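Local atomic coordinates of hydrazine synthase beta subunit (Candidatus Kuenenia stuttgartiensis, PDB entry 5C2V), a protein that belongs to the hydrazine synthase complex, which condenses nitric oxide with ammonium, and may modulate passage of the hydroxylamine intermediate through the tunnel between the other subunits' active sites. Residues P15-M20 with P57-V62; H35-V40 with V51-Q56; E182-H187 with T231-K236; I166-D171 with S190-V195; A220-V225 with D247-Y252. All blocks are in the same frame, centred on the assembly; numbering follows the deposited sequence.

Interaction 1: residues P15-M20 with P57-V62; sequences PFHITM and PEASAV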
# COMPACT_ATOMS: atom_id res chain seq x y z
N PRO B 15 26.28 43.84 -26.94
CA PRO B 15 27.31 42.79 -26.91
C PRO B 15 26.78 41.41 -27.30
O PRO B 15 25.83 40.91 -26.68
CB PRO B 15 27.76 42.78 -25.45
CG PRO B 15 27.30 44.08 -24.87
CD PRO B 15 26.05 44.43 -25.61
N PHE B 16 27.39 40.80 -28.31
CA PHE B 16 27.04 39.45 -28.74
C PHE B 16 27.92 38.31 -28.23
O PHE B 16 27.54 37.14 -28.33
CB PHE B 16 27.04 39.42 -30.27
CG PHE B 16 26.13 38.39 -30.86
CD1 PHE B 16 24.76 38.58 -30.85
CD2 PHE B 16 26.64 37.24 -31.44
CE1 PHE B 16 23.91 37.63 -31.39
CE2 PHE B 16 25.80 36.29 -31.99
CZ PHE B 16 24.43 36.49 -31.96
N HIS B 17 29.07 38.64 -27.66
CA HIS B 17 30.06 37.61 -27.32
C HIS B 17 31.04 38.12 -26.28
O HIS B 17 31.22 39.33 -26.12
CB HIS B 17 30.80 37.15 -28.58
CG HIS B 17 31.65 35.93 -28.39
ND1 HIS B 17 32.95 35.99 -27.94
CD2 HIS B 17 31.39 34.62 -28.59
CE1 HIS B 17 33.45 34.77 -27.87
NE2 HIS B 17 32.52 33.92 -28.26
N ILE B 18 31.70 37.21 -25.57
CA ILE B 18 32.72 37.60 -24.61
C ILE B 18 33.77 36.51 -24.43
O ILE B 18 33.48 35.32 -24.55
CB ILE B 18 32.08 37.96 -23.24
CG1 ILE B 18 33.07 38.72 -22.35
CG2 ILE B 18 31.53 36.72 -22.55
CD1 ILE B 18 32.48 39.22 -21.06
N THR B 19 35.00 36.93 -24.17
CA THR B 19 36.09 36.00 -23.89
C THR B 19 37.08 36.67 -22.94
O THR B 19 36.90 37.82 -22.55
CB THR B 19 36.82 35.55 -25.17
OG1 THR B 19 37.82 34.58 -24.84
CG2 THR B 19 37.48 36.74 -25.86
N MET B 20 38.13 35.94 -22.57
CA MET B 20 39.08 36.45 -21.59
C MET B 20 40.50 36.01 -21.92
O MET B 20 40.72 34.92 -22.45
CB MET B 20 38.69 35.99 -20.19
CG MET B 20 39.25 36.84 -19.06
SD MET B 20 38.69 36.25 -17.45
CE MET B 20 38.85 37.73 -16.47
N PRO B 57 30.78 42.33 -35.65
CA PRO B 57 31.52 41.21 -35.04
C PRO B 57 30.65 40.33 -34.15
O PRO B 57 30.02 40.84 -33.23
CB PRO B 57 32.59 41.93 -34.21
CG PRO B 57 31.95 43.22 -33.83
CD PRO B 57 31.10 43.62 -35.01
N GLU B 58 30.59 39.02 -34.41
CA GLU B 58 29.97 38.10 -33.46
C GLU B 58 30.87 37.21 -32.60
O GLU B 58 30.37 36.49 -31.73
CB GLU B 58 28.95 37.25 -34.21
CG GLU B 58 27.82 38.14 -34.69
CD GLU B 58 26.78 37.43 -35.51
OE1 GLU B 58 26.99 36.26 -35.88
OE2 GLU B 58 25.73 38.06 -35.77
N ALA B 59 32.18 37.24 -32.80
CA ALA B 59 33.06 36.34 -32.05
C ALA B 59 34.51 36.83 -31.98
O ALA B 59 34.95 37.61 -32.82
CB ALA B 59 33.02 34.94 -32.65
N SER B 60 35.24 36.35 -30.98
CA SER B 60 36.65 36.68 -30.83
C SER B 60 37.44 35.60 -30.10
O SER B 60 36.90 34.91 -29.23
CB SER B 60 36.81 38.02 -30.11
OG SER B 60 36.18 37.99 -28.84
N ALA B 61 38.72 35.46 -30.44
CA ALA B 61 39.61 34.52 -29.77
C ALA B 61 40.97 35.15 -29.49
O ALA B 61 41.49 35.91 -30.31
CB ALA B 61 39.78 33.25 -30.60
N VAL B 62 41.53 34.85 -28.33
CA VAL B 62 42.80 35.43 -27.91
C VAL B 62 43.95 34.44 -28.11
O VAL B 62 43.81 33.24 -27.87
CB VAL B 62 42.76 35.86 -26.43
CG1 VAL B 62 44.01 36.65 -26.06
CG2 VAL B 62 41.52 36.69 -26.16
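Phe16 and His17 both swing CG to the far side of the backbone N (chi1 -153° and -170°), and two rings in succession drop from strand 15-20 toward strand 57-62. The first comes down on the extended side chain of Glu58. Phe16 CD2 lies 3.6 Å from Glu58 CG, and the carboxylate is stacked over one face of the ring, out toward its rim, with the two planes 23° apart. Glu58 OE1 is hydrogen-bonded to Trp98, while OE2 takes bonds from Gln32 and Gln56, and together these bonds fix the rotation of the carboxylate over the ring. The two strands run almost parallel, their axes 5.7 Å apart. Each is the first strand of its own four-stranded antiparallel blade, and the contact is the face-to-face meeting of successive blades near the middle of a beta-propeller. The imidazole of His17 lies across the backbone of Ala59 in a CH-pi contact, Ala59 CA sitting over the ring face at 4.1 Å from the centroid. His17 CE1 is also 3.7 Å from Ser60 O. Beyond the rings the contact shrinks to small groups. The methyl CG2 of Thr19 touches Ser60 OG at 3.5 Å, and the same methyl is 4.1 Å from Val62 CG2. On the preceding side of the chain's ring of blades, Phe16 O is hydrogen-bonded to Ser323 and Ile18 packs on Tyr335 and Ala337.

Interaction 2: residues H35-V40 with V51-Q56; sequences HSVTFV and VAVRVQ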
# COMPACT_ATOMS: atom_id res chain seq x y z
N HIS B 35 29.83 47.48 -33.97
CA HIS B 35 30.87 47.21 -34.96
C HIS B 35 32.27 47.42 -34.39
O HIS B 35 33.17 47.91 -35.08
CB HIS B 35 30.66 48.09 -36.20
CG HIS B 35 29.27 48.06 -36.73
ND1 HIS B 35 28.82 47.08 -37.60
CD2 HIS B 35 28.21 48.88 -36.52
CE1 HIS B 35 27.56 47.30 -37.90
NE2 HIS B 35 27.16 48.39 -37.26
N SER B 36 32.44 47.04 -33.13
CA SER B 36 33.71 47.21 -32.43
C SER B 36 33.86 46.19 -31.31
O SER B 36 32.98 45.36 -31.09
CB SER B 36 33.83 48.63 -31.88
OG SER B 36 32.77 48.92 -30.98
N VAL B 37 34.98 46.27 -30.59
CA VAL B 37 35.25 45.37 -29.47
C VAL B 37 35.64 46.16 -28.23
O VAL B 37 36.57 46.96 -28.26
CB VAL B 37 36.36 44.35 -29.81
CG1 VAL B 37 36.73 43.55 -28.57
CG2 VAL B 37 35.93 43.44 -30.94
N THR B 38 34.93 45.92 -27.13
CA THR B 38 35.18 46.62 -25.88
C THR B 38 36.20 45.87 -25.02
O THR B 38 36.08 44.66 -24.80
CB THR B 38 33.89 46.80 -25.07
OG1 THR B 38 32.91 47.49 -25.87
CG2 THR B 38 34.15 47.61 -23.80
N PHE B 39 37.21 46.60 -24.54
CA PHE B 39 38.21 46.04 -23.64
C PHE B 39 37.86 46.38 -22.20
O PHE B 39 37.56 47.53 -21.88
CB PHE B 39 39.61 46.58 -23.97
CG PHE B 39 40.20 46.04 -25.24
CD1 PHE B 39 39.46 45.25 -26.11
CD2 PHE B 39 41.52 46.32 -25.57
CE1 PHE B 39 40.01 44.76 -27.28
CE2 PHE B 39 42.08 45.84 -26.74
CZ PHE B 39 41.33 45.06 -27.59
N VAL B 40 37.89 45.37 -21.33
CA VAL B 40 37.60 45.59 -19.91
C VAL B 40 38.69 45.00 -19.02
O VAL B 40 39.10 43.86 -19.21
CB VAL B 40 36.24 44.99 -19.51
CG1 VAL B 40 35.97 45.20 -18.03
CG2 VAL B 40 35.11 45.59 -20.34
N VAL B 51 37.97 49.17 -29.50
CA VAL B 51 38.72 49.02 -30.74
C VAL B 51 37.80 48.76 -31.93
O VAL B 51 37.03 47.80 -31.93
CB VAL B 51 39.75 47.88 -30.64
CG1 VAL B 51 40.51 47.74 -31.96
CG2 VAL B 51 40.71 48.13 -29.49
N ALA B 52 37.89 49.62 -32.94
CA ALA B 52 37.03 49.51 -34.11
C ALA B 52 37.41 48.33 -35.00
O ALA B 52 38.58 48.13 -35.33
CB ALA B 52 37.07 50.80 -34.91
N VAL B 53 36.40 47.55 -35.39
CA VAL B 53 36.57 46.45 -36.33
C VAL B 53 35.56 46.59 -37.46
O VAL B 53 34.86 47.60 -37.55
CB VAL B 53 36.39 45.08 -35.65
CG1 VAL B 53 37.53 44.81 -34.67
CG2 VAL B 53 35.04 44.99 -34.97
N ARG B 54 35.49 45.58 -38.32
CA ARG B 54 34.57 45.61 -39.44
C ARG B 54 33.13 45.37 -38.98
O ARG B 54 32.86 45.29 -37.78
CB ARG B 54 34.96 44.56 -40.49
CG ARG B 54 36.42 44.63 -40.92
CD ARG B 54 36.83 46.05 -41.28
NE ARG B 54 38.22 46.12 -41.72
CZ ARG B 54 38.91 47.25 -41.84
NH1 ARG B 54 38.34 48.41 -41.54
NH2 ARG B 54 40.17 47.22 -42.25
N VAL B 55 32.22 45.27 -39.94
CA VAL B 55 30.79 45.22 -39.66
C VAL B 55 30.34 43.96 -38.92
O VAL B 55 30.64 42.84 -39.33
CB VAL B 55 29.97 45.33 -40.97
CG1 VAL B 55 28.50 45.56 -40.67
CG2 VAL B 55 30.52 46.46 -41.83
N GLN B 56 29.62 44.16 -37.82
CA GLN B 56 28.92 43.10 -37.08
C GLN B 56 29.83 41.99 -36.53
O GLN B 56 29.70 40.83 -36.94
CB GLN B 56 27.85 42.49 -37.99
CG GLN B 56 26.82 41.65 -37.28
CD GLN B 56 25.69 41.23 -38.20
OE1 GLN B 56 25.27 41.99 -39.07
NE2 GLN B 56 25.20 40.03 -38.00
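His35 and Gln56 close one end of this contact: the backbone N-H of Gln56 points at His35 ND1 over 3.0 Å, approaching from 24° out of the ring plane. ND1 accepts this bond, while NE2 is hydrogen-bonded to Tyr2 N. The imidazole lies side by side with Val55, whose CG1 is 3.4 Å from His35 CE1. From there the backbones zip together. His35 O accepts a rather long bond from Val53 N, 3.3 Å, and Val37 and Val51 form an antiparallel hydrogen-bonded pair, with Val37 N to Val51 O and Val51 N to Val37 O both 2.9 Å. Between these rungs Ser36 and Ala52 make a non-hydrogen-bonded pair.

The tight part is the face carrying Val37 and Val51. With CG beside its backbone N (chi1 -72°), Phe39 lays its ring against Val51, whose CG2 stands over the ring face 4.0 Å from the centroid. This layer is buried under Leu69, Val71 and Val82 of the next sheet, and Phe28 meets the Phe39 ring edge to face. The looser side belongs to Ala52 and Arg54, both solvent-exposed; Val55 is exposed too, although its CG1 touches His35. Arg54 points away from strand 36-41 and forms a salt bridge with Glu92. Register and pairing are those of a beta hairpin, here joining the last two strands of a four-stranded propeller blade, with 53-56 leading into the next blade.

Interaction 3: residues E182-H187 with T231-K236; sequences ENRVIH and TIIETK. With BET (trimethyl glycine), chain R.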
# COMPACT_ATOMS: atom_id res chain seq x y z
N GLU B 182 34.98 11.57 -38.60
CA GLU B 182 33.69 11.04 -38.18
C GLU B 182 32.63 12.13 -38.06
O GLU B 182 32.94 13.29 -37.78
CB GLU B 182 33.83 10.31 -36.84
CG GLU B 182 32.65 9.41 -36.48
CD GLU B 182 32.84 8.71 -35.15
OE1 GLU B 182 32.21 7.65 -34.93
OE2 GLU B 182 33.62 9.22 -34.31
N ASN B 183 31.37 11.76 -38.26
CA ASN B 183 30.24 12.66 -38.07
C ASN B 183 29.18 12.05 -37.16
O ASN B 183 28.64 10.99 -37.47
CB ASN B 183 29.62 13.04 -39.42
CG ASN B 183 28.34 13.83 -39.27
OD1 ASN B 183 28.36 15.04 -39.05
ND2 ASN B 183 27.20 13.15 -39.38
N ARG B 184 28.89 12.71 -36.05
CA ARG B 184 27.93 12.18 -35.09
C ARG B 184 26.66 13.02 -35.01
O ARG B 184 26.71 14.21 -34.70
CB ARG B 184 28.57 12.05 -33.71
CG ARG B 184 29.63 10.97 -33.63
CD ARG B 184 30.16 10.82 -32.21
NE ARG B 184 31.22 9.82 -32.14
CZ ARG B 184 31.91 9.54 -31.04
NH1 ARG B 184 31.65 10.19 -29.91
NH2 ARG B 184 32.85 8.61 -31.06
N VAL B 185 25.53 12.38 -35.27
CA VAL B 185 24.25 13.08 -35.34
C VAL B 185 23.55 13.17 -33.98
O VAL B 185 23.40 12.17 -33.28
CB VAL B 185 23.30 12.38 -36.33
CG1 VAL B 185 21.88 12.90 -36.19
CG2 VAL B 185 23.81 12.55 -37.76
N ILE B 186 23.13 14.38 -33.62
CA ILE B 186 22.26 14.55 -32.47
C ILE B 186 20.83 14.52 -32.98
O ILE B 186 20.39 15.43 -33.68
CB ILE B 186 22.52 15.88 -31.72
CG1 ILE B 186 23.96 15.96 -31.24
CG2 ILE B 186 21.55 16.03 -30.56
CD1 ILE B 186 24.29 17.24 -30.51
N HIS B 187 20.09 13.48 -32.61
CA HIS B 187 18.76 13.27 -33.16
C HIS B 187 17.74 14.22 -32.55
O HIS B 187 17.78 14.48 -31.34
CB HIS B 187 18.32 11.82 -32.97
CG HIS B 187 18.92 10.87 -33.97
ND1 HIS B 187 20.27 10.62 -34.04
CD2 HIS B 187 18.35 10.13 -34.95
CE1 HIS B 187 20.51 9.76 -35.02
NE2 HIS B 187 19.36 9.45 -35.58
N THR B 231 23.62 18.36 -24.58
CA THR B 231 24.04 17.01 -24.96
C THR B 231 25.52 16.77 -24.69
O THR B 231 26.37 17.54 -25.11
CB THR B 231 23.74 16.74 -26.44
OG1 THR B 231 22.32 16.70 -26.65
CG2 THR B 231 24.33 15.40 -26.87
N ILE B 232 25.80 15.68 -23.98
CA ILE B 232 27.17 15.27 -23.70
C ILE B 232 27.57 14.11 -24.60
O ILE B 232 26.94 13.05 -24.58
CB ILE B 232 27.35 14.85 -22.23
CG1 ILE B 232 26.77 15.92 -21.29
CG2 ILE B 232 28.81 14.59 -21.92
CD1 ILE B 232 27.44 17.27 -21.42
N ILE B 233 28.61 14.32 -25.40
CA ILE B 233 29.10 13.29 -26.31
C ILE B 233 30.47 12.78 -25.86
O ILE B 233 31.39 13.56 -25.63
CB ILE B 233 29.20 13.81 -27.75
CG1 ILE B 233 27.80 14.14 -28.30
CG2 ILE B 233 29.89 12.79 -28.65
CD1 ILE B 233 27.81 14.62 -29.74
N GLU B 234 30.59 11.46 -25.75
CA GLU B 234 31.85 10.84 -25.36
C GLU B 234 32.78 10.76 -26.57
O GLU B 234 32.45 10.16 -27.59
CB GLU B 234 31.61 9.45 -24.77
CG GLU B 234 30.86 9.48 -23.45
CD GLU B 234 30.52 8.10 -22.93
OE1 GLU B 234 30.38 7.17 -23.76
OE2 GLU B 234 30.37 7.94 -21.70
N THR B 235 33.95 11.38 -26.45
CA THR B 235 34.86 11.56 -27.58
C THR B 235 35.55 10.28 -28.03
O THR B 235 36.19 10.25 -29.08
CB THR B 235 35.94 12.60 -27.25
OG1 THR B 235 36.82 12.08 -26.25
CG2 THR B 235 35.30 13.88 -26.74
N LYS B 236 35.42 9.21 -27.24
CA LYS B 236 35.99 7.92 -27.61
C LYS B 236 35.23 7.34 -28.80
O LYS B 236 34.09 7.73 -29.06
CB LYS B 236 35.95 6.94 -26.43
CG LYS B 236 34.54 6.55 -25.97
CD LYS B 236 34.61 5.57 -24.79
CE LYS B 236 33.23 5.15 -24.32
NZ LYS B 236 33.30 4.20 -23.18
N BET R . 14.70 8.05 -33.00
CA BET R . 14.84 9.55 -32.77
C BET R . 15.38 9.82 -31.26
O BET R . 14.53 10.36 -30.51
OXT BET R . 16.56 9.46 -31.05
C1 BET R . 13.67 7.78 -34.08
C2 BET R . 14.25 7.32 -31.73
C3 BET R . 16.01 7.47 -33.52
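Strands 182-186 and 231-234 run roughly antiparallel, at 153°, with axes 10.0 Å apart, so Arg184 and Ile233 face each other across side chains rather than backbone bonds. This is the interface between two successive blades of the beta-propeller: the first strand is the last of its blade, the second the third strand of the next. Arg184 bridges the gap with a chain extended from CG to NE, sliding past Ile233 in the opposite direction. Its guanidinium ends among main-chain carbonyls. NH2 of Arg184 gives a hydrogen bond to Lys236 O that lies in the guanidinium plane, and NH1 bonds to Glu234 O; both are modelled at 2.5 Å, lengths not to be trusted closely at this resolution. Glu182 OE2 adds a salt bridge 3.3 Å from Arg184 NE, its hydrogen bonds weak. The group is thus held along its edge by neighbours from both segments, with Ile233 CG2 also in its plane.

Farther along, the contact is apolar. Ile186 and Thr231 meet tip to tip, Ile186 CD1 being 4.1 Å from Thr231 CG2, and Ile186 CG1 approaches Ile233 CD1 at 4.3 Å. Thr231 OG1 is turned to His208 for its hydrogen bond. Past the strand end, His187 belongs to a trimethyl glycine pocket completed by Glu188, Arg243 and Arg302. His187 CB lies 3.5 Å from the ligand's carboxylate OXT, and His187 CD2 is 3.8 Å from its methyl C3.

Interaction 4: residues I166-D171 with S190-V195; sequences INRSVD and SNLRDV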
# COMPACT_ATOMS: atom_id res chain seq x y z
N ILE B 166 16.12 18.24 -39.04
CA ILE B 166 15.77 17.73 -37.72
C ILE B 166 16.98 17.09 -37.06
O ILE B 166 17.21 17.27 -35.86
CB ILE B 166 14.63 16.71 -37.79
CG1 ILE B 166 13.35 17.40 -38.26
CG2 ILE B 166 14.40 16.06 -36.44
CD1 ILE B 166 12.22 16.45 -38.46
N ASN B 167 17.76 16.37 -37.85
CA ASN B 167 18.95 15.73 -37.32
C ASN B 167 20.16 16.58 -37.66
O ASN B 167 20.58 16.66 -38.81
CB ASN B 167 19.10 14.31 -37.87
CG ASN B 167 17.78 13.57 -37.96
OD1 ASN B 167 17.36 12.92 -37.01
ND2 ASN B 167 17.13 13.68 -39.11
N ARG B 168 20.71 17.21 -36.63
CA ARG B 168 21.84 18.12 -36.80
C ARG B 168 23.04 17.50 -36.10
O ARG B 168 22.91 16.93 -35.02
CB ARG B 168 21.51 19.50 -36.25
CG ARG B 168 20.34 20.17 -36.97
CD ARG B 168 20.07 21.57 -36.44
NE ARG B 168 18.75 22.06 -36.84
CZ ARG B 168 18.52 23.27 -37.36
NH1 ARG B 168 19.53 24.11 -37.55
NH2 ARG B 168 17.29 23.62 -37.69
N SER B 169 24.21 17.62 -36.72
CA SER B 169 25.34 16.80 -36.31
C SER B 169 26.56 17.59 -35.86
O SER B 169 26.57 18.82 -35.84
CB SER B 169 25.73 15.87 -37.45
OG SER B 169 26.02 16.61 -38.63
N VAL B 170 27.59 16.84 -35.49
CA VAL B 170 28.88 17.38 -35.09
C VAL B 170 29.98 16.66 -35.85
O VAL B 170 30.01 15.42 -35.90
CB VAL B 170 29.11 17.24 -33.57
CG1 VAL B 170 30.51 17.72 -33.19
CG2 VAL B 170 28.05 18.00 -32.79
N ASP B 171 30.88 17.43 -36.45
CA ASP B 171 31.99 16.87 -37.21
C ASP B 171 33.26 16.80 -36.38
O ASP B 171 33.58 17.72 -35.63
CB ASP B 171 32.24 17.69 -38.48
CG ASP B 171 31.39 17.24 -39.64
OD1 ASP B 171 30.90 16.10 -39.62
OD2 ASP B 171 31.21 18.04 -40.59
N SER B 190 17.81 21.15 -32.85
CA SER B 190 17.82 22.37 -33.65
C SER B 190 18.55 23.47 -32.88
O SER B 190 18.70 23.38 -31.66
CB SER B 190 16.39 22.81 -33.99
OG SER B 190 15.70 23.27 -32.84
N ASN B 191 18.99 24.50 -33.60
CA ASN B 191 19.63 25.66 -32.97
C ASN B 191 20.85 25.33 -32.11
O ASN B 191 20.87 25.66 -30.92
CB ASN B 191 18.62 26.43 -32.12
CG ASN B 191 17.39 26.85 -32.90
OD1 ASN B 191 17.48 27.16 -34.08
ND2 ASN B 191 16.24 26.86 -32.23
N LEU B 192 21.86 24.66 -32.67
CA LEU B 192 23.03 24.36 -31.85
C LEU B 192 23.84 25.64 -31.74
O LEU B 192 24.39 26.12 -32.73
CB LEU B 192 23.88 23.26 -32.48
CG LEU B 192 23.48 21.78 -32.57
CD1 LEU B 192 22.11 21.57 -33.21
CD2 LEU B 192 24.54 21.02 -33.35
N ARG B 193 23.93 26.19 -30.53
CA ARG B 193 24.63 27.46 -30.34
C ARG B 193 26.09 27.42 -29.86
O ARG B 193 26.79 28.42 -29.94
CB ARG B 193 23.82 28.32 -29.38
CG ARG B 193 22.45 28.71 -29.91
CD ARG B 193 22.59 29.66 -31.09
NE ARG B 193 22.14 29.04 -32.32
CZ ARG B 193 20.98 29.30 -32.91
NH1 ARG B 193 20.15 30.20 -32.39
NH2 ARG B 193 20.65 28.67 -34.03
N ASP B 194 26.55 26.27 -29.35
CA ASP B 194 27.91 26.20 -28.82
C ASP B 194 28.42 24.76 -28.69
O ASP B 194 27.64 23.82 -28.66
CB ASP B 194 27.99 26.91 -27.47
CG ASP B 194 29.36 27.52 -27.21
OD1 ASP B 194 30.33 27.13 -27.90
OD2 ASP B 194 29.46 28.39 -26.32
N VAL B 195 29.74 24.61 -28.60
CA VAL B 195 30.34 23.33 -28.23
C VAL B 195 31.58 23.55 -27.35
O VAL B 195 32.43 24.37 -27.67
CB VAL B 195 30.72 22.49 -29.47
CG1 VAL B 195 31.44 23.35 -30.51
CG2 VAL B 195 31.55 21.28 -29.08
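Arg168 and Leu192 share a grip on one oxygen, Asp161 OD1, which receives a salt bridge from Arg168 NH1 and a weak hydrogen bond from the backbone N of Leu192. The other oxygen of Asp161 pairs with Arg193, so this one carboxylate serves both arginines and would be expected to offset their charges, though Arg168 NH1 and Arg193 NH2 are only 5.9 Å apart. Arg168 reaches the site on a chain stretched from CG to NE, CG pointing away from the carbonyl carbon (chi1 -62°). That lays the guanidinium over the backbone of Ser190 and Asn191, at the start of strand 190-197: Asn191 N stands 3.8 Å above the Arg168 guanidinium plane, over one face, and Arg168 CD is 3.7 Å from Ser190 CA. Nearer the backbone of Arg168, Leu192 crosses the arginine stem, Leu192 CD1 3.7 Å from Arg168 CB, while Leu192 CD2 is 3.9 Å from Ser169 O.

The contact joins the third strand of one propeller blade to the first strand of the next; the axes of 168-171 and 190-195 come within 8.7 Å. Glu69 of the gamma subunit makes a salt bridge with Arg193, while strand 203-211 supports Leu192 through Val206 and bonds Asn191 through Gln209.

Interaction 5: residues A220-V225 with D247-Y252; sequences AENGQV and DDLNNY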
# COMPACT_ATOMS: atom_id res chain seq x y z
N ALA B 220 1.30 24.61 -24.58
CA ALA B 220 2.70 24.88 -24.25
C ALA B 220 3.26 23.96 -23.16
O ALA B 220 4.45 24.01 -22.85
CB ALA B 220 2.86 26.34 -23.84
N GLU B 221 2.40 23.12 -22.59
CA GLU B 221 2.79 22.36 -21.40
C GLU B 221 3.61 21.11 -21.72
O GLU B 221 3.49 20.54 -22.81
CB GLU B 221 1.55 21.96 -20.59
CG GLU B 221 0.92 23.11 -19.81
CD GLU B 221 -0.06 23.93 -20.63
OE1 GLU B 221 -0.02 23.83 -21.88
OE2 GLU B 221 -0.87 24.66 -20.03
N ASN B 222 4.43 20.71 -20.76
CA ASN B 222 5.27 19.52 -20.88
C ASN B 222 6.14 19.53 -22.14
O ASN B 222 6.42 18.48 -22.71
CB ASN B 222 4.40 18.26 -20.87
CG ASN B 222 3.90 17.91 -19.48
OD1 ASN B 222 2.99 18.56 -18.95
ND2 ASN B 222 4.46 16.87 -18.89
N GLY B 223 6.56 20.72 -22.55
CA GLY B 223 7.41 20.88 -23.72
C GLY B 223 6.86 20.23 -24.98
O GLY B 223 7.59 19.52 -25.68
N GLN B 224 5.59 20.47 -25.27
CA GLN B 224 4.94 19.86 -26.42
C GLN B 224 5.53 20.34 -27.74
O GLN B 224 5.56 19.60 -28.72
CB GLN B 224 3.43 20.14 -26.40
CG GLN B 224 2.70 19.52 -27.59
CD GLN B 224 1.48 20.31 -28.00
OE1 GLN B 224 0.84 20.97 -27.19
NE2 GLN B 224 1.15 20.25 -29.29
N VAL B 225 5.99 21.58 -27.76
CA VAL B 225 6.56 22.16 -28.97
C VAL B 225 8.08 22.12 -28.90
O VAL B 225 8.73 21.44 -29.69
CB VAL B 225 6.08 23.61 -29.19
CG1 VAL B 225 6.70 24.18 -30.45
CG2 VAL B 225 4.56 23.65 -29.26
N ASP B 247 15.26 21.58 -18.55
CA ASP B 247 14.00 22.18 -18.10
C ASP B 247 13.36 21.51 -16.88
O ASP B 247 13.48 20.30 -16.69
CB ASP B 247 12.98 22.17 -19.25
CG ASP B 247 13.51 22.81 -20.51
OD1 ASP B 247 14.12 23.90 -20.42
OD2 ASP B 247 13.30 22.24 -21.60
N ASP B 248 12.70 22.32 -16.06
CA ASP B 248 11.77 21.79 -15.07
C ASP B 248 10.44 21.53 -15.76
O ASP B 248 10.30 21.79 -16.96
CB ASP B 248 11.58 22.77 -13.90
CG ASP B 248 12.87 23.02 -13.13
OD1 ASP B 248 13.77 22.16 -13.19
OD2 ASP B 248 12.97 24.07 -12.47
N LEU B 249 9.46 21.03 -15.02
CA LEU B 249 8.14 20.80 -15.60
C LEU B 249 7.49 22.13 -15.98
O LEU B 249 7.07 22.32 -17.12
CB LEU B 249 7.24 20.04 -14.63
CG LEU B 249 5.82 19.77 -15.13
CD1 LEU B 249 5.83 18.82 -16.32
CD2 LEU B 249 4.94 19.22 -14.02
N ASN B 250 7.40 23.03 -15.00
CA ASN B 250 6.83 24.35 -15.22
C ASN B 250 7.86 25.46 -15.46
O ASN B 250 7.50 26.63 -15.62
CB ASN B 250 5.92 24.72 -14.05
CG ASN B 250 4.78 23.73 -13.87
OD1 ASN B 250 3.75 23.84 -14.54
ND2 ASN B 250 4.96 22.76 -12.99
N ASN B 251 9.15 25.11 -15.47
CA ASN B 251 10.21 26.10 -15.70
C ASN B 251 11.20 25.64 -16.76
O ASN B 251 11.87 24.62 -16.60
CB ASN B 251 10.94 26.41 -14.39
CG ASN B 251 11.63 27.76 -14.40
OD1 ASN B 251 12.04 28.25 -15.46
ND2 ASN B 251 11.77 28.37 -13.23
N TYR B 252 11.31 26.40 -17.84
CA TYR B 252 12.14 26.02 -18.98
C TYR B 252 13.27 27.02 -19.19
O TYR B 252 13.13 28.19 -18.84
CB TYR B 252 11.29 25.92 -20.25
CG TYR B 252 10.23 24.83 -20.20
CD1 TYR B 252 9.10 24.97 -19.40
CD2 TYR B 252 10.35 23.68 -20.96
CE1 TYR B 252 8.14 23.98 -19.35
CE2 TYR B 252 9.39 22.68 -20.91
CZ TYR B 252 8.29 22.84 -20.11
OH TYR B 252 7.33 21.86 -20.06
O HOH W 1 4.25 22.29 -18.31
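Neither segment is helix or strand; two loops come together at Asn222 and Leu249, their CA atoms 6.1 Å apart. Asn222 and Gly223 both have positive phi, 54° and 53°, which curls residues 221-224 into a left-handed turn with a weak bond from Gln224 N to Glu221 O. The outer bend of that turn presents its amide N-H groups to the segment 247-252. Tyr252 reaches it with the ring hydroxyl: Gly223 N gives a weak hydrogen bond to Tyr252 OH, 2.8 Å long but bent to 116° at the hydrogen. Tyr252 CE2 lies 3.9 Å from Gly223 CA.

A water carries the second polar link. It accepts from Asn222 N at 2.9 Å and donates to Leu249 O at 3.1 Å, so the two main chains are joined where they do not meet directly. Beside it the side chains of Asn222 and Leu249 touch, Leu249 CD1 being 3.5 Å from Asn222 ND2. Asn222 ND2 is hydrogen-bonded to Arg567 O of the alpha subunit.

Both loops are buried in the assembly, with the alpha subunit and the gamma subunit each packing on them; Gln58 of the gamma subunit touches Tyr252. Within the chain, 220-225 leads into strand 226-234 of one blade, and 247-252 connects strand 241-245 of that same blade to strand 256-261, where the next begins.

In the fold
The five contacts follow the propeller round from its first blades to the later ones. Interaction 2 is nested within the loop closed by interaction 1: their centres are 9 Å apart, they touch through Pro57, and both use the sheet of strands 15-20 to 46-52. Interactions 3 and 4 cross along the chain and also touch, 10 Å between centres, because strands 168-174 and 179-186 are neighbours in one sheet. They lie across the chain's centre from interaction 1. Interaction 5, about 21 Å from interaction 4 between centres, alone lies in loops outside the strands, with both alpha and gamma subunits against it. Interactions 1, 3 and 4 thus join successive blades, while interaction 2 lies within one.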